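PDB 1I5P: pesticidial crystal protein CRY2AA from Bacillus thuringiensis serovar kurstaki, which binds to midgut epithelial cells of dipteran and lepidopteran larvae and promotes their colloid-osmotic lysis. Local coordinates for residues S427-T439 with I447-G459. Numbering follows the deposited sequence.
Sequences SGVPLVIRNEDLT and IRNIESPSGTPGG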
loop_
_atom_site.group_PDB
_atom_site.type_symbol
_atom_site.label_atom_id
_atom_site.label_comp_id
_atom_site.label_asym_id
_atom_site.label_seq_id
_atom_site.Cartn_x
_atom_site.Cartn_y
_atom_site.Cartn_z
ATOM N N SER A 427 12.279 -8.534 5.013
ATOM C CA SER A 427 13.340 -8.775 4.059
ATOM C C SER A 427 14.580 -8.123 4.635
ATOM O O SER A 427 14.657 -7.884 5.837
ATOM C CB SER A 427 12.989 -8.164 2.702
ATOM O OG SER A 427 13.882 -8.606 1.695
ATOM N N GLY A 428 15.548 -7.828 3.784
ATOM C CA GLY A 428 16.762 -7.203 4.269
ATOM C C GLY A 428 17.821 -7.146 3.195
ATOM O O GLY A 428 17.657 -7.716 2.113
ATOM N N VAL A 429 18.907 -6.444 3.494
ATOM C CA VAL A 429 20.010 -6.318 2.557
ATOM C C VAL A 429 21.335 -6.419 3.300
ATOM O O VAL A 429 21.406 -6.162 4.504
ATOM C CB VAL A 429 19.974 -4.967 1.801
ATOM C CG1 VAL A 429 18.698 -4.862 0.986
ATOM C CG2 VAL A 429 20.071 -3.809 2.784
ATOM N N PRO A 430 22.397 -6.839 2.597
ATOM C CA PRO A 430 23.709 -6.946 3.242
ATOM C C PRO A 430 24.330 -5.545 3.220
ATOM O O PRO A 430 23.759 -4.626 2.628
ATOM C CB PRO A 430 24.451 -7.911 2.328
ATOM C CG PRO A 430 23.941 -7.504 0.985
ATOM C CD PRO A 430 22.439 -7.425 1.247
ATOM N N LEU A 431 25.496 -5.378 3.838
ATOM C CA LEU A 431 26.142 -4.068 3.855
ATOM C C LEU A 431 26.291 -3.518 2.439
ATOM O O LEU A 431 26.038 -2.340 2.186
ATOM C CB LEU A 431 27.518 -4.149 4.525
ATOM C CG LEU A 431 28.292 -2.824 4.612
ATOM C CD1 LEU A 431 27.498 -1.811 5.426
ATOM C CD2 LEU A 431 29.659 -3.066 5.244
ATOM N N VAL A 432 26.690 -4.379 1.511
ATOM C CA VAL A 432 26.865 -3.968 0.124
ATOM C C VAL A 432 26.237 -4.980 -0.823
ATOM O O VAL A 432 26.585 -6.163 -0.801
ATOM C CB VAL A 432 28.367 -3.833 -0.246
ATOM C CG1 VAL A 432 28.506 -3.312 -1.669
ATOM C CG2 VAL A 432 29.072 -2.904 0.731
ATOM N N ILE A 433 25.307 -4.516 -1.649
ATOM C CA ILE A 433 24.657 -5.381 -2.624
ATOM C C ILE A 433 25.479 -5.275 -3.901
ATOM O O ILE A 433 25.742 -4.176 -4.383
ATOM C CB ILE A 433 23.224 -4.920 -2.932
ATOM C CG1 ILE A 433 22.394 -4.914 -1.648
ATOM C CG2 ILE A 433 22.606 -5.827 -3.994
ATOM C CD1 ILE A 433 21.041 -4.260 -1.795
ATOM N N ARG A 434 25.886 -6.419 -4.440
ATOM C CA ARG A 434 26.690 -6.456 -5.658
ATOM C C ARG A 434 25.924 -5.838 -6.823
ATOM O O ARG A 434 24.695 -5.927 -6.880
ATOM C CB ARG A 434 27.053 -7.909 -5.996
ATOM C CG ARG A 434 27.388 -8.762 -4.774
ATOM C CD ARG A 434 28.029 -10.098 -5.145
ATOM N NE ARG A 434 27.136 -11.054 -5.803
ATOM C CZ ARG A 434 27.365 -11.591 -7.002
ATOM N NH1 ARG A 434 28.453 -11.252 -7.681
ATOM N NH2 ARG A 434 26.531 -12.491 -7.512
ATOM N N ASN A 435 26.635 -5.203 -7.749
ATOM C CA ASN A 435 25.966 -4.618 -8.905
ATOM C C ASN A 435 25.358 -5.750 -9.718
ATOM O O ASN A 435 24.379 -5.547 -10.428
ATOM C CB ASN A 435 26.942 -3.826 -9.781
ATOM C CG ASN A 435 27.335 -2.487 -9.173
ATOM O OD1 ASN A 435 26.564 -1.867 -8.440
ATOM N ND2 ASN A 435 28.537 -2.022 -9.507
ATOM N N GLU A 436 25.939 -6.944 -9.610
ATOM C CA GLU A 436 25.423 -8.097 -10.339
ATOM C C GLU A 436 24.024 -8.439 -9.850
ATOM O O GLU A 436 23.214 -8.990 -10.600
ATOM C CB GLU A 436 26.337 -9.313 -10.170
ATOM C CG GLU A 436 27.747 -9.134 -10.732
ATOM C CD GLU A 436 28.736 -8.632 -9.691
ATOM O OE1 GLU A 436 28.574 -7.491 -9.206
ATOM O OE2 GLU A 436 29.680 -9.379 -9.361
ATOM N N ASP A 437 23.737 -8.124 -8.590
ATOM C CA ASP A 437 22.409 -8.391 -8.048
ATOM C C ASP A 437 21.473 -7.245 -8.409
ATOM O O ASP A 437 20.342 -7.474 -8.832
ATOM C CB ASP A 437 22.462 -8.562 -6.527
ATOM C CG ASP A 437 22.859 -9.968 -6.105
ATOM O OD1 ASP A 437 22.348 -10.936 -6.703
ATOM O OD2 ASP A 437 23.671 -10.101 -5.161
ATOM N N LEU A 438 21.962 -6.014 -8.267
ATOM C CA LEU A 438 21.164 -4.830 -8.573
ATOM C C LEU A 438 20.707 -4.789 -10.026
ATOM O O LEU A 438 19.695 -4.166 -10.356
ATOM C CB LEU A 438 21.960 -3.558 -8.270
ATOM C CG LEU A 438 22.348 -3.280 -6.818
ATOM C CD1 LEU A 438 23.319 -2.109 -6.771
ATOM C CD2 LEU A 438 21.104 -2.984 -6.001
ATOM N N THR A 439 21.458 -5.457 -10.890
ATOM C CA THR A 439 21.151 -5.483 -12.312
ATOM C C THR A 439 20.200 -6.612 -12.706
ATOM O O THR A 439 19.715 -6.652 -13.836
ATOM C CB THR A 439 22.444 -5.628 -13.138
ATOM O OG1 THR A 439 22.123 -5.650 -14.532
ATOM C CG2 THR A 439 23.154 -6.917 -12.778
ATOM N N ILE A 447 14.204 -17.573 -4.847
ATOM C CA ILE A 447 15.040 -17.724 -3.673
ATOM C C ILE A 447 16.488 -17.566 -4.112
ATOM O O ILE A 447 17.069 -18.467 -4.713
ATOM C CB ILE A 447 14.846 -19.104 -3.017
ATOM C CG1 ILE A 447 13.381 -19.280 -2.601
ATOM C CG2 ILE A 447 15.766 -19.240 -1.815
ATOM C CD1 ILE A 447 12.882 -18.242 -1.598
ATOM N N ARG A 448 17.059 -16.402 -3.828
ATOM C CA ARG A 448 18.445 -16.126 -4.191
ATOM C C ARG A 448 19.149 -15.532 -2.977
ATOM O O ARG A 448 18.573 -14.710 -2.260
ATOM C CB ARG A 448 18.506 -15.131 -5.358
ATOM C CG ARG A 448 19.826 -15.145 -6.119
ATOM C CD ARG A 448 20.123 -13.801 -6.794
ATOM N NE ARG A 448 19.177 -13.443 -7.853
ATOM C CZ ARG A 448 19.120 -12.239 -8.423
ATOM N NH1 ARG A 448 19.953 -11.283 -8.033
ATOM N NH2 ARG A 448 18.238 -11.988 -9.380
ATOM N N ASN A 449 20.386 -15.950 -2.732
ATOM C CA ASN A 449 21.136 -15.423 -1.597
ATOM C C ASN A 449 21.769 -14.081 -1.951
ATOM O O ASN A 449 22.546 -13.983 -2.897
ATOM C CB ASN A 449 22.224 -16.410 -1.173
ATOM C CG ASN A 449 21.659 -17.739 -0.714
ATOM O OD1 ASN A 449 20.565 -17.803 -0.152
ATOM N ND2 ASN A 449 22.418 -18.809 -0.936
ATOM N N ILE A 450 21.421 -13.048 -1.190
ATOM C CA ILE A 450 21.957 -11.711 -1.425
ATOM C C ILE A 450 23.045 -11.426 -0.396
ATOM O O ILE A 450 22.760 -11.021 0.733
ATOM C CB ILE A 450 20.849 -10.639 -1.316
ATOM C CG1 ILE A 450 19.663 -11.026 -2.205
ATOM C CG2 ILE A 450 21.391 -9.280 -1.731
ATOM C CD1 ILE A 450 20.027 -11.257 -3.665
ATOM N N GLU A 451 24.296 -11.642 -0.793
ATOM C CA GLU A 451 25.433 -11.445 0.103
ATOM C C GLU A 451 26.392 -10.372 -0.414
ATOM O O GLU A 451 26.367 -10.020 -1.595
ATOM C CB GLU A 451 26.163 -12.790 0.274
ATOM C CG GLU A 451 27.430 -12.778 1.118
ATOM C CD GLU A 451 27.982 -14.182 1.352
ATOM O OE1 GLU A 451 28.004 -14.986 0.394
ATOM O OE2 GLU A 451 28.400 -14.485 2.493
ATOM N N SER A 452 27.225 -9.847 0.480
ATOM C CA SER A 452 28.204 -8.828 0.112
ATOM C C SER A 452 29.236 -9.414 -0.839
ATOM O O SER A 452 29.537 -10.608 -0.779
ATOM C CB SER A 452 28.932 -8.304 1.354
ATOM O OG SER A 452 28.174 -7.319 2.037
ATOM N N PRO A 453 29.804 -8.576 -1.722
ATOM C CA PRO A 453 30.810 -9.048 -2.675
ATOM C C PRO A 453 31.970 -9.626 -1.893
ATOM O O PRO A 453 32.209 -9.204 -0.765
ATOM C CB PRO A 453 31.200 -7.771 -3.417
ATOM C CG PRO A 453 29.952 -6.945 -3.336
ATOM C CD PRO A 453 29.588 -7.132 -1.887
ATOM N N SER A 454 32.677 -10.594 -2.472
ATOM C CA SER A 454 33.823 -11.188 -1.784
ATOM C C SER A 454 34.824 -10.105 -1.412
ATOM O O SER A 454 35.037 -9.157 -2.168
ATOM C CB SER A 454 34.505 -12.234 -2.668
ATOM O OG SER A 454 33.987 -13.531 -2.414
ATOM N N GLY A 455 35.443 -10.259 -0.245
ATOM C CA GLY A 455 36.401 -9.274 0.217
ATOM C C GLY A 455 35.690 -8.321 1.157
ATOM O O GLY A 455 36.280 -7.374 1.675
ATOM N N THR A 456 34.404 -8.589 1.366
ATOM C CA THR A 456 33.553 -7.790 2.240
ATOM C C THR A 456 32.681 -8.672 3.151
ATOM O O THR A 456 32.236 -8.225 4.209
ATOM C CB THR A 456 32.610 -6.875 1.420
ATOM O OG1 THR A 456 33.365 -6.161 0.436
ATOM C CG2 THR A 456 31.910 -5.871 2.330
ATOM N N PRO A 457 32.428 -9.937 2.756
ATOM C CA PRO A 457 31.596 -10.797 3.600
ATOM C C PRO A 457 32.361 -11.676 4.598
ATOM O O PRO A 457 33.239 -11.190 5.317
ATOM C CB PRO A 457 30.805 -11.621 2.582
ATOM C CG PRO A 457 31.656 -11.588 1.300
ATOM C CD PRO A 457 32.824 -10.654 1.534
ATOM N N GLY A 458 32.023 -12.965 4.630
ATOM C CA GLY A 458 32.657 -13.880 5.563
ATOM C C GLY A 458 31.777 -13.896 6.798
ATOM O O GLY A 458 31.296 -14.939 7.244
ATOM N N GLY A 459 31.574 -12.704 7.346
ATOM C CA GLY A 459 30.718 -12.529 8.502
ATOM C C GLY A 459 29.628 -11.578 8.039
ATOM O O GLY A 459 28.458 -11.727 8.381
HETATM O O HOH W 1 24.737 -8.574 -3.269
HETATM O O HOH W 2 24.512 -12.296 -3.522
#
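D437 and R448 meet with their side chains running past each other in opposite directions, a worked example of how one carboxylate can tie a short helix to an irregular chain. NH1 of R448 reaches the anti side of D437 OD1 at 2.8 Å, nearly within its own guanidinium plane, and the two flat groups lie 19° apart; NH2 donates to R440 O. The other oxygen, OD2, accepts from two waters. One water donates to D437 OD2 and to E451 O, 2.7 Å from each, and accepts from R434 N; the second joins OD2 to N449 O and E451 N. Beneath the carboxylate lies I450, whose CG2, anti to the backbone N, comes within 3.7 Å of P430 CD and whose CD1 faces D437. The aliphatic part of R434 passes antiparallel to the P453 ring, CG to CG 3.5 Å, while its NH1 bridges to E436 OE2 at 2.8 Å. A long salt bridge, R434 NE to D437 OD2 at 3.7 Å, joins the two pairs. V432 crosses P453 at roughly a right angle, and its N donates a weak bond to S452 OG (3.3 Å); V432 O receives a CA-H...O contact from S452 CA (3.2 Å). A four-residue salt-bridge network with two bridging waters thus fastens the loop between strands 422-430 and 462-469, neighbours in an antiparallel sheet of the beta-prism middle domain of three-domain Cry toxins.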